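Local coordinates for pectate lyase/Amb allergen (Acidovorax citrulli, PDB 4HWV), which probably cleaves pectate as a calcium-binding polysaccharide lyase of family 1, built on a right-handed parallel beta-helix, at residues E153-V158 with A205-P210. Sequence-based numbering, arbitrary orientation.
Sequences ELQRRV and AFDDFP
Q155 reaches from helix 143-159 to the backbone and side chain of D208. Its CB points at the loop, and CG anti to the backbone N (chi1 -178°) and an extended chain carry the amide across. CD of Q155 lies 3.9 Å from both D208 N and D208 OD2. At the tip, Q155 OE1 accepts from D208 N at 2.9 Å, in the carbonyl plane and on a lone pair. Q155 NE2 donates to D208 OD2 at 3.0 Å; that oxygen accepts through its anti lone pair, 16° out of the Q155 amide plane. Amide and carboxylate are nearly coplanar, although the two side chains cross at about a right angle. Gripped at both its oxygen and its nitrogen, the amide is fixed in rotation; N90 OD1 takes a further hydrogen bond from NE2. A water donates to both Q155 OE1 and D207 OD1, 2.7 Å from each. D207 OD1 also receives F209 N at 2.8 Å, closing an Asx turn, so the water ties the glutamine to the turn. D207 is not among the calcium ligands D227, D278 and D282. OE1 of Q155 lies obliquely to the F209 ring, 3.9 Å from its CD2. Y103 of helix 100-105 packs against both Q155 and F209, and the F209 side chain also touches A151 and A152. The contact thus joins helix 143-159, beside helix 100-105, to the loop that leaves beta-helix strand 201-203 and runs on to strand 211-213.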
ATOM      1  N   GLU A 153      19.988  -8.513 -12.468  1.00  5.60           N
ATOM      2  CA  GLU A 153      19.904  -9.665 -13.354  1.00  5.98           C
ATOM      3  C   GLU A 153      19.356 -10.892 -12.636  1.00  6.21           C
ATOM      4  O   GLU A 153      18.554 -11.638 -13.198  1.00  5.92           O
ATOM      5  CB  GLU A 153      21.261  -9.981 -13.969  1.00  7.57           C
ATOM      6  CG  GLU A 153      21.194 -11.133 -14.958  1.00 10.29           C
ATOM      7  CD  GLU A 153      20.398 -10.779 -16.184  1.00 12.73           C
ATOM      8  OE1 GLU A 153      20.431  -9.606 -16.620  1.00 14.71           O
ATOM      9  OE2 GLU A 153      19.734 -11.675 -16.715  1.00 14.44           O
ATOM     10  N   LEU A 154      19.791 -11.109 -11.394  1.00  4.92           N
ATOM     11  CA  LEU A 154      19.234 -12.199 -10.593  1.00  5.16           C
ATOM     12  C   LEU A 154      17.753 -11.934 -10.306  1.00  4.20           C
ATOM     13  O   LEU A 154      16.937 -12.831 -10.470  1.00  5.29           O
ATOM     14  CB  LEU A 154      20.040 -12.408  -9.300  1.00  5.94           C
ATOM     15  CG  LEU A 154      19.527 -13.526  -8.377  1.00  6.42           C
ATOM     16  CD1 LEU A 154      19.431 -14.863  -9.121  1.00  7.79           C
ATOM     17  CD2 LEU A 154      20.403 -13.666  -7.145  1.00  6.89           C
ATOM     18  N   GLN A 155      17.383 -10.713  -9.917  1.00  4.38           N
ATOM     19  CA  GLN A 155      15.961 -10.446  -9.708  1.00  3.61           C
ATOM     20  C   GLN A 155      15.142 -10.687 -10.977  1.00  4.03           C
ATOM     21  O   GLN A 155      14.063 -11.269 -10.907  1.00  4.40           O
ATOM     22  CB  GLN A 155      15.714  -9.029  -9.129  1.00  4.07           C
ATOM     23  CG  GLN A 155      14.229  -8.780  -8.866  1.00  3.84           C
ATOM     24  CD  GLN A 155      13.953  -7.581  -7.989  1.00  3.81           C
ATOM     25  OE1 GLN A 155      14.497  -6.503  -8.223  1.00  4.09           O
ATOM     26  NE2 GLN A 155      13.137  -7.769  -6.955  1.00  4.60           N
ATOM     27  N   ARG A 156      15.665 -10.254 -12.123  1.00  4.49           N
ATOM     28  CA  ARG A 156      14.981 -10.490 -13.393  1.00  5.40           C
ATOM     29  C   ARG A 156      14.679 -11.972 -13.599  1.00  5.80           C
ATOM     30  O   ARG A 156      13.566 -12.351 -13.977  1.00  6.55           O
ATOM     31  CB  ARG A 156      15.827  -9.962 -14.544  1.00  6.33           C
ATOM     32  CG  ARG A 156      15.131 -10.093 -15.880  1.00  7.59           C
ATOM     33  CD  ARG A 156      16.036  -9.663 -17.025  1.00  9.89           C
ATOM     34  NE  ARG A 156      16.362  -8.229 -17.051  1.00 11.93           N
ATOM     35  CZ  ARG A 156      15.600  -7.282 -17.599  1.00 13.87           C
ATOM     36  NH1 ARG A 156      14.425  -7.581 -18.134  1.00 14.25           N
ATOM     37  NH2 ARG A 156      16.017  -6.021 -17.616  1.00 15.14           N
ATOM     38  N   ARG A 157      15.669 -12.817 -13.313  1.00  5.91           N
ATOM     39  CA  ARG A 157      15.527 -14.252 -13.517  1.00  7.27           C
ATOM     40  C   ARG A 157      14.593 -14.917 -12.496  1.00  6.31           C
ATOM     41  O   ARG A 157      14.103 -16.031 -12.726  1.00  9.01           O
ATOM     42  CB  ARG A 157      16.906 -14.891 -13.524  1.00 11.25           C
ATOM     43  CG  ARG A 157      17.729 -14.417 -14.751  1.00 14.19           C
ATOM     44  CD  ARG A 157      19.203 -14.804 -14.731  1.00 16.72           C
ATOM     45  NE  ARG A 157      19.346 -16.242 -14.866  1.00 19.19           N
ATOM     46  CZ  ARG A 157      19.813 -17.023 -13.902  1.00 20.22           C
ATOM     47  NH1 ARG A 157      20.200 -16.475 -12.763  1.00 21.10           N
ATOM     48  NH2 ARG A 157      19.905 -18.340 -14.082  1.00 20.52           N
ATOM     49  N   VAL A 158      14.298 -14.223 -11.401  1.00  4.43           N
ATOM     50  CA  VAL A 158      13.356 -14.719 -10.414  1.00  4.59           C
ATOM     51  C   VAL A 158      11.934 -14.237 -10.724  1.00  3.70           C
ATOM     52  O   VAL A 158      10.993 -15.024 -10.740  1.00  4.97           O
ATOM     53  CB  VAL A 158      13.786 -14.260  -9.005  1.00  4.84           C
ATOM     54  CG1 VAL A 158      12.724 -14.579  -7.966  1.00  5.24           C
ATOM     55  CG2 VAL A 158      15.091 -14.930  -8.625  1.00  5.36           C
ATOM     56  N   ALA A 205       4.704  -4.945  -9.523  1.00  2.50           N
ATOM     57  CA  ALA A 205       5.899  -5.491 -10.162  1.00  3.31           C
ATOM     58  C   ALA A 205       7.044  -4.534  -9.853  1.00  4.00           C
ATOM     59  O   ALA A 205       7.260  -3.553 -10.563  1.00  5.32           O
ATOM     60  CB  ALA A 205       5.681  -5.637 -11.664  1.00  4.38           C
ATOM     61  N   PHE A 206       7.740  -4.816  -8.760  1.00  3.53           N
ATOM     62  CA  PHE A 206       8.662  -3.867  -8.127  1.00  3.14           C
ATOM     63  C   PHE A 206      10.102  -4.252  -8.435  1.00  3.13           C
ATOM     64  O   PHE A 206      10.523  -5.401  -8.245  1.00  4.80           O
ATOM     65  CB  PHE A 206       8.426  -3.930  -6.615  1.00  3.31           C
ATOM     66  CG  PHE A 206       9.087  -2.827  -5.826  1.00  3.15           C
ATOM     67  CD1 PHE A 206       8.373  -1.681  -5.477  1.00  3.99           C
ATOM     68  CD2 PHE A 206      10.417  -2.955  -5.405  1.00  3.61           C
ATOM     69  CE1 PHE A 206       8.963  -0.672  -4.718  1.00  3.89           C
ATOM     70  CE2 PHE A 206      11.023  -1.951  -4.638  1.00  3.90           C
ATOM     71  CZ  PHE A 206      10.294  -0.802  -4.297  1.00  4.10           C
ATOM     72  N   ASP A 207      10.862  -3.284  -8.919  1.00  3.11           N
ATOM     73  CA  ASP A 207      12.271  -3.479  -9.251  1.00  3.01           C
ATOM     74  C   ASP A 207      13.085  -2.905  -8.103  1.00  3.18           C
ATOM     75  O   ASP A 207      13.055  -1.699  -7.847  1.00  3.73           O
ATOM     76  CB  ASP A 207      12.551  -2.728 -10.561  1.00  3.95           C
ATOM     77  CG  ASP A 207      13.929  -2.970 -11.122  1.00  3.86           C
ATOM     78  OD1 ASP A 207      14.866  -3.322 -10.368  1.00  4.13           O
ATOM     79  OD2 ASP A 207      14.078  -2.792 -12.356  1.00  4.28           O
ATOM     80  N   ASP A 208      13.802  -3.777  -7.400  1.00  3.31           N
ATOM     81  CA  ASP A 208      14.635  -3.343  -6.290  1.00  3.54           C
ATOM     82  C   ASP A 208      15.938  -2.687  -6.703  1.00  3.97           C
ATOM     83  O   ASP A 208      16.649  -2.181  -5.840  1.00  5.24           O
ATOM     84  CB  ASP A 208      14.919  -4.523  -5.377  1.00  4.29           C
ATOM     85  CG  ASP A 208      13.760  -4.801  -4.467  1.00  4.74           C
ATOM     86  OD1 ASP A 208      13.473  -3.948  -3.595  1.00  5.96           O
ATOM     87  OD2 ASP A 208      13.131  -5.850  -4.620  1.00  5.34           O
ATOM     88  N   PHE A 209      16.226  -2.692  -8.008  1.00  4.21           N
ATOM     89  CA  PHE A 209      17.502  -2.179  -8.520  1.00  4.67           C
ATOM     90  C   PHE A 209      17.298  -1.262  -9.723  1.00  4.53           C
ATOM     91  O   PHE A 209      17.842  -1.507 -10.802  1.00  5.13           O
ATOM     92  CB  PHE A 209      18.442  -3.354  -8.820  1.00  5.23           C
ATOM     93  CG  PHE A 209      18.752  -4.151  -7.588  1.00  4.02           C
ATOM     94  CD1 PHE A 209      19.681  -3.666  -6.665  1.00  4.88           C
ATOM     95  CD2 PHE A 209      18.075  -5.335  -7.309  1.00  4.42           C
ATOM     96  CE1 PHE A 209      19.924  -4.345  -5.488  1.00  4.92           C
ATOM     97  CE2 PHE A 209      18.322  -6.019  -6.124  1.00  5.16           C
ATOM     98  CZ  PHE A 209      19.248  -5.519  -5.212  1.00  5.24           C
ATOM     99  N   PRO A 210      16.518  -0.180  -9.542  1.00  4.00           N
ATOM    100  CA  PRO A 210      16.348   0.764 -10.653  1.00  4.40           C
ATOM    101  C   PRO A 210      17.684   1.369 -11.058  1.00  4.53           C
ATOM    102  O   PRO A 210      18.588   1.522 -10.223  1.00  5.15           O
ATOM    103  CB  PRO A 210      15.427   1.837 -10.059  1.00  5.54           C
ATOM    104  CG  PRO A 210      15.703   1.768  -8.599  1.00  6.30           C
ATOM    105  CD  PRO A 210      15.920   0.322  -8.292  1.00  5.17           C
TER
HETATM  106  O   HOH W   1      15.912  -5.808 -10.473  1.00  4.91           O